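Local atomic coordinates of CBS domain protein (Porphyromonas gingivalis, PDB entry 2NQW), a protein that is of unknown function but probably sits in the cell membrane and may bind flavin adenine dinucleotide, the chain here being its transporter associated domain. Residues Tyr17-Lys22 and Asp47-Leu52; Phe72-Thr77 and Ile85-Phe90. All coordinates share one frame; numbering follows the deposited sequence.

Interaction 1 (Tyr17-Lys22 and Asp47-Leu52)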
loop_
_atom_site.group_PDB
_atom_site.type_symbol
_atom_site.label_atom_id
_atom_site.label_comp_id
_atom_site.label_asym_id
_atom_site.label_seq_id
_atom_site.Cartn_x
_atom_site.Cartn_y
_atom_site.Cartn_z
ATOM N N TYR A 17 1.162 -5.212 8.126
ATOM C CA TYR A 17 -0.188 -4.676 8.114
ATOM C C TYR A 17 -0.907 -5.164 6.880
ATOM O O TYR A 17 -0.300 -5.356 5.840
ATOM C CB TYR A 17 -0.157 -3.122 8.092
ATOM C CG TYR A 17 0.662 -2.572 9.225
ATOM C CD1 TYR A 17 0.141 -2.527 10.521
ATOM C CD2 TYR A 17 1.977 -2.191 9.017
ATOM C CE1 TYR A 17 0.903 -2.070 11.587
ATOM C CE2 TYR A 17 2.772 -1.759 10.072
ATOM C CZ TYR A 17 2.222 -1.706 11.352
ATOM O OH TYR A 17 2.977 -1.253 12.426
ATOM N N LEU A 18 -2.216 -5.288 6.983
ATOM C CA LEU A 18 -3.063 -5.494 5.786
ATOM C C LEU A 18 -3.982 -4.289 5.668
ATOM O O LEU A 18 -4.680 -3.950 6.645
ATOM C CB LEU A 18 -3.899 -6.758 5.904
ATOM C CG LEU A 18 -3.115 -8.043 5.971
ATOM C CD1 LEU A 18 -4.054 -9.227 6.264
ATOM C CD2 LEU A 18 -2.424 -8.278 4.612
ATOM N N PHE A 19 -3.969 -3.634 4.496
ATOM C CA PHE A 19 -4.833 -2.467 4.250
ATOM C C PHE A 19 -5.773 -2.743 3.102
ATOM O O PHE A 19 -5.377 -3.370 2.097
ATOM C CB PHE A 19 -3.976 -1.249 3.857
ATOM C CG PHE A 19 -3.504 -0.435 5.029
ATOM C CD1 PHE A 19 -4.216 0.697 5.427
ATOM C CD2 PHE A 19 -2.388 -0.815 5.761
ATOM C CE1 PHE A 19 -3.798 1.458 6.553
ATOM C CE2 PHE A 19 -1.971 -0.077 6.875
ATOM C CZ PHE A 19 -2.683 1.071 7.257
ATOM N N GLU A 20 -6.968 -2.172 3.178
ATOM C CA GLU A 20 -7.830 -2.104 2.004
ATOM C C GLU A 20 -7.100 -1.332 0.898
ATOM O O GLU A 20 -6.481 -0.289 1.159
ATOM C CB GLU A 20 -9.152 -1.404 2.359
ATOM C CG GLU A 20 -9.973 -2.180 3.363
ATOM C CD GLU A 20 -11.240 -1.450 3.814
ATOM O OE1 GLU A 20 -11.396 -0.242 3.555
ATOM O OE2 GLU A 20 -12.063 -2.105 4.494
ATOM N N GLY A 21 -7.218 -1.797 -0.351
ATOM C CA GLY A 21 -6.502 -1.118 -1.442
ATOM C C GLY A 21 -6.959 0.317 -1.661
ATOM O O GLY A 21 -6.162 1.180 -2.049
ATOM N N LYS A 22 -8.236 0.589 -1.398
ATOM C CA LYS A 22 -8.769 1.924 -1.619
ATOM C C LYS A 22 -8.369 2.926 -0.554
ATOM O O LYS A 22 -8.721 4.120 -0.661
ATOM C CB LYS A 22 -10.301 1.879 -1.672
ATOM C CG LYS A 22 -10.937 1.717 -0.281
ATOM C CD LYS A 22 -12.470 1.780 -0.319
ATOM C CE LYS A 22 -13.026 1.588 1.072
ATOM N NZ LYS A 22 -12.553 2.629 2.013
ATOM N N ASP A 47 -3.756 9.038 -5.132
ATOM C CA ASP A 47 -4.595 9.238 -3.956
ATOM C C ASP A 47 -4.676 8.061 -2.991
ATOM O O ASP A 47 -5.007 8.254 -1.820
ATOM C CB ASP A 47 -6.045 9.597 -4.357
ATOM C CG ASP A 47 -6.889 9.953 -3.161
ATOM O OD1 ASP A 47 -6.424 10.809 -2.382
ATOM O OD2 ASP A 47 -7.979 9.364 -2.983
ATOM N N THR A 48 -4.442 6.852 -3.486
ATOM C CA THR A 48 -4.686 5.661 -2.671
ATOM C C THR A 48 -3.502 4.707 -2.656
ATOM O O THR A 48 -2.592 4.834 -3.474
ATOM C CB THR A 48 -5.921 4.871 -3.161
ATOM O OG1 THR A 48 -5.589 4.330 -4.443
ATOM C CG2 THR A 48 -7.191 5.772 -3.251
ATOM N N LEU A 49 -3.551 3.749 -1.739
ATOM C CA LEU A 49 -2.515 2.742 -1.652
ATOM C C LEU A 49 -2.422 1.889 -2.923
ATOM O O LEU A 49 -1.328 1.629 -3.438
ATOM C CB LEU A 49 -2.764 1.900 -0.383
ATOM C CG LEU A 49 -1.658 0.906 -0.040
ATOM C CD1 LEU A 49 -0.316 1.550 0.235
ATOM C CD2 LEU A 49 -2.128 0.096 1.162
ATOM N N SER A 50 -3.569 1.469 -3.454
ATOM C CA SER A 50 -3.524 0.735 -4.711
ATOM C C SER A 50 -3.010 1.655 -5.827
ATOM O O SER A 50 -2.260 1.186 -6.690
ATOM C CB SER A 50 -4.892 0.134 -5.029
ATOM O OG SER A 50 -5.836 1.166 -5.192
ATOM N N GLY A 51 -3.339 2.950 -5.788
ATOM C CA GLY A 51 -2.791 3.876 -6.785
ATOM C C GLY A 51 -1.279 3.950 -6.709
ATOM O O GLY A 51 -0.605 3.999 -7.754
ATOM N N LEU A 52 -0.716 3.979 -5.494
ATOM C CA LEU A 52 0.739 4.009 -5.365
ATOM C C LEU A 52 1.331 2.728 -5.976
ATOM O O LEU A 52 2.347 2.777 -6.673
ATOM C CB LEU A 52 1.134 4.123 -3.895
ATOM C CG LEU A 52 2.643 4.130 -3.626
ATOM C CD1 LEU A 52 3.346 5.308 -4.318
ATOM C CD2 LEU A 52 2.856 4.189 -2.116
#

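Interaction 2 (Phe72-Thr77 and Ile85-Phe90)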
loop_
_atom_site.group_PDB
_atom_site.type_symbol
_atom_site.label_atom_id
_atom_site.label_comp_id
_atom_site.label_asym_id
_atom_site.label_seq_id
_atom_site.Cartn_x
_atom_site.Cartn_y
_atom_site.Cartn_z
ATOM N N PHE A 72 9.424 0.915 2.380
ATOM C CA PHE A 72 8.214 0.084 2.336
ATOM C C PHE A 72 8.291 -0.981 1.266
ATOM O O PHE A 72 8.828 -0.760 0.178
ATOM C CB PHE A 72 6.998 0.996 2.053
ATOM C CG PHE A 72 6.851 2.108 3.061
ATOM C CD1 PHE A 72 7.227 3.397 2.731
ATOM C CD2 PHE A 72 6.430 1.847 4.353
ATOM C CE1 PHE A 72 7.138 4.413 3.666
ATOM C CE2 PHE A 72 6.351 2.876 5.313
ATOM C CZ PHE A 72 6.708 4.154 4.974
ATOM N N ARG A 73 7.682 -2.113 1.566
ATOM C CA ARG A 73 7.452 -3.148 0.573
ATOM C C ARG A 73 5.970 -3.500 0.627
ATOM O O ARG A 73 5.395 -3.668 1.724
ATOM C CB ARG A 73 8.295 -4.393 0.881
ATOM C CG ARG A 73 8.163 -5.482 -0.179
ATOM C CD ARG A 73 9.022 -6.736 0.225
ATOM N NE ARG A 73 8.901 -7.802 -0.776
ATOM C CZ ARG A 73 9.584 -7.824 -1.915
ATOM N NH1 ARG A 73 10.452 -6.849 -2.172
ATOM N NH2 ARG A 73 9.395 -8.819 -2.792
ATOM N N PHE A 74 5.366 -3.602 -0.553
ATOM C CA PHE A 74 3.928 -3.837 -0.684
ATOM C C PHE A 74 3.687 -5.128 -1.436
ATOM O O PHE A 74 4.463 -5.478 -2.340
ATOM C CB PHE A 74 3.327 -2.723 -1.559
ATOM C CG PHE A 74 3.611 -1.324 -1.053
ATOM C CD1 PHE A 74 3.028 -0.870 0.121
ATOM C CD2 PHE A 74 4.467 -0.461 -1.731
ATOM C CE1 PHE A 74 3.295 0.401 0.605
ATOM C CE2 PHE A 74 4.730 0.844 -1.244
ATOM C CZ PHE A 74 4.107 1.265 -0.078
ATOM N N GLN A 75 2.625 -5.846 -1.083
ATOM C CA GLN A 75 2.265 -7.031 -1.842
ATOM C C GLN A 75 0.739 -7.037 -2.024
ATOM O O GLN A 75 -0.022 -6.783 -1.077
ATOM C CB GLN A 75 2.685 -8.296 -1.084
ATOM C CG GLN A 75 2.314 -9.615 -1.794
ATOM C CD GLN A 75 2.839 -10.801 -1.002
ATOM O OE1 GLN A 75 3.881 -10.699 -0.345
ATOM N NE2 GLN A 75 2.179 -11.926 -1.110
ATOM N N VAL A 76 0.295 -7.325 -3.258
ATOM C CA VAL A 76 -1.160 -7.456 -3.494
ATOM C C VAL A 76 -1.557 -8.814 -2.939
ATOM O O VAL A 76 -1.148 -9.841 -3.481
ATOM C CB VAL A 76 -1.505 -7.369 -4.993
ATOM C CG1 VAL A 76 -2.981 -7.671 -5.228
ATOM C CG2 VAL A 76 -1.174 -5.989 -5.490
ATOM N N THR A 77 -2.377 -8.818 -1.880
ATOM C CA THR A 77 -2.770 -10.097 -1.284
ATOM C C THR A 77 -4.163 -10.542 -1.735
ATOM O O THR A 77 -4.450 -11.734 -1.690
ATOM C CB THR A 77 -2.736 -10.010 0.244
ATOM O OG1 THR A 77 -3.513 -8.873 0.649
ATOM C CG2 THR A 77 -1.270 -9.895 0.721
ATOM N N ILE A 85 -7.916 -5.216 -3.816
ATOM C CA ILE A 85 -8.739 -4.976 -2.637
ATOM C C ILE A 85 -7.962 -5.094 -1.321
ATOM O O ILE A 85 -8.433 -4.556 -0.323
ATOM C CB ILE A 85 -10.017 -5.790 -2.637
ATOM C CG1 ILE A 85 -9.746 -7.273 -2.456
ATOM C CG2 ILE A 85 -10.853 -5.489 -3.902
ATOM C CD1 ILE A 85 -11.060 -8.140 -2.436
ATOM N N GLU A 86 -6.794 -5.749 -1.315
ATOM C CA GLU A 86 -5.992 -5.755 -0.090
ATOM C C GLU A 86 -4.527 -5.731 -0.476
ATOM O O GLU A 86 -4.104 -6.447 -1.392
ATOM C CB GLU A 86 -6.272 -6.996 0.737
ATOM C CG GLU A 86 -5.604 -6.969 2.136
ATOM C CD GLU A 86 -5.937 -8.242 2.885
ATOM O OE1 GLU A 86 -5.435 -9.310 2.481
ATOM O OE2 GLU A 86 -6.694 -8.181 3.885
ATOM N N ILE A 87 -3.790 -4.889 0.251
ATOM C CA ILE A 87 -2.350 -4.802 0.131
ATOM C C ILE A 87 -1.722 -5.028 1.502
ATOM O O ILE A 87 -2.149 -4.425 2.508
ATOM C CB ILE A 87 -1.927 -3.424 -0.441
ATOM C CG1 ILE A 87 -2.252 -3.390 -1.946
ATOM C CG2 ILE A 87 -0.430 -3.128 -0.229
ATOM C CD1 ILE A 87 -2.161 -1.996 -2.584
ATOM N N LYS A 88 -0.701 -5.887 1.519
ATOM C CA LYS A 88 0.166 -6.046 2.683
ATOM C C LYS A 88 1.269 -5.005 2.648
ATOM O O LYS A 88 1.921 -4.823 1.606
ATOM C CB LYS A 88 0.798 -7.434 2.652
ATOM C CG LYS A 88 1.859 -7.622 3.711
ATOM C CD LYS A 88 2.321 -9.099 3.749
ATOM C CE LYS A 88 3.534 -9.213 4.676
ATOM N NZ LYS A 88 3.981 -10.651 4.774
ATOM N N ILE A 89 1.488 -4.345 3.801
ATOM C CA ILE A 89 2.680 -3.499 3.998
ATOM C C ILE A 89 3.576 -4.295 4.955
ATOM O O ILE A 89 3.141 -4.666 6.061
ATOM C CB ILE A 89 2.299 -2.110 4.567
ATOM C CG1 ILE A 89 1.354 -1.389 3.609
ATOM C CG2 ILE A 89 3.580 -1.320 4.865
ATOM C CD1 ILE A 89 0.882 -0.013 4.096
ATOM N N PHE A 90 4.790 -4.604 4.503
ATOM C CA PHE A 90 5.708 -5.383 5.327
ATOM C C PHE A 90 6.180 -4.560 6.524
ATOM O O PHE A 90 6.048 -3.328 6.545
ATOM C CB PHE A 90 6.900 -5.823 4.462
ATOM C CG PHE A 90 6.636 -7.044 3.621
ATOM C CD1 PHE A 90 7.182 -8.270 3.968
ATOM C CD2 PHE A 90 5.818 -6.952 2.499
ATOM C CE1 PHE A 90 6.928 -9.415 3.191
ATOM C CE2 PHE A 90 5.560 -8.065 1.703
ATOM C CZ PHE A 90 6.116 -9.305 2.060
HETATM O O HOH W 1 7.186 -2.219 4.380
HETATM O O HOH W 2 3.951 -11.978 2.214
#

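Interaction 1 (Tyr17-Lys22 and Asp47-Leu52)
G21 and S50 meet through their backbones: S50 N donates to G21 O over 3.0 Å, in the plane of the carbonyl and on a lone pair. The acceptor belongs to the turn that ends strand 17-20, the donor to the first turn of helix 49-57, whose early N-H groups lack partners within the helix. Having no side chain, the glycine lets strand end and helix start come close, with G21 CA 4.8 Å from S50 CA. The helix start is further capped by T48, where OG1, placed between backbone N and carbonyl carbon (chi1 68°), accepts from G51 N at 3.0 Å. A threonine suits this N-cap because its hydroxyl can bind the helix while its methyl serves the contact: T48 CG2 rests 3.4 Å from K22 O.

The apolar part is one leucine branch. L49 CD2 reaches F19 CB at 3.5 Å, the two side chains crossing at about a right angle; both residues are buried, where a branched leucine and a phenylalanine are at home.

In the fold, F19 stacks on F9 and packs against V28 and L32 of helix 25-32, while L49 touches I87 and F74, seating helix 49-57 on the same sheet that contains strand 17-20.

Interaction 2 (Phe72-Thr77 and Ile85-Phe90)
R73 CD lies over one face of the F90 ring, 4.0 Å from the ring centroid in a CH-pi contact, and K88 CE lies over the centre of the opposite face, 3.5 Å above the plane, so the ring is held between the aliphatic stretches of two basic side chains. At the ring edge sits Q75 OE1, 3.6 Å from F90 CZ. R73 runs beside F90 because its chain is extended, with CG anti to the backbone N (chi1 -176°); its guanidinium stands steeply to the ring, at 77°, and any cation-pi attraction is weak at most. Arginine and lysine suit this partly exposed site, since their methylenes pack on the ring while the guanidinium stands farther out above its own face and K88 NZ is bound through a water to Q75 OE1.

The motif is an antiparallel beta hairpin of strands 72-79 and 84-89. Q75 and K88 make a hydrogen-bonded pair, with K88 N to Q75 O at 2.8 Å and Q75 N to K88 O at 3.0 Å, while F74 with I89 and V76 with I87 are non-hydrogen-bonded pairs. Beyond strand 84-89, F90 N still bonds R73 O almost straight, at 173°.

F74, V76, I87 and I89 fill the sheet face opposite Q75 and K88, apolar as befits a buried surface. F74 CD1 is 3.9 Å from I89 CG1, which lies at the edge of the F74 ring, and L52 and F53 of helix 49-57 pack against F74.

Towards the hairpin turn, I85 and E86 both oppose Q78 in a classic beta bulge. E86 OE1 accepts from Q78 NE2 as well as from T77. Beta-branched threonine serves two neighbours at once: T77 CG2 packs on K88 CB at 3.7 Å, while T77 OG1 donates to the anti lone pair of E86 OE1 over 2.7 Å.

In the fold
From the N terminus, strand 17-20 enters the sheet beside strand 9-11, and the chain then passes through helices 25-32 and 40-43. Interaction 1 closes this excursion by bringing the start of helix 49-57 back to the turn after strand 17-20. After the helix and strand 66-69, interaction 2 closes the much shorter loop of the final hairpin. The two closures follow in series, neither nesting nor crossing. They nevertheless meet in space, because strand 84-89 lies between strands 17-20 and 72-79: F19 N probably bonds I87 O, and Y17 O probably bonds I89 N. Together they join the N-terminal strands, the C-terminal hairpin and helix 49-57.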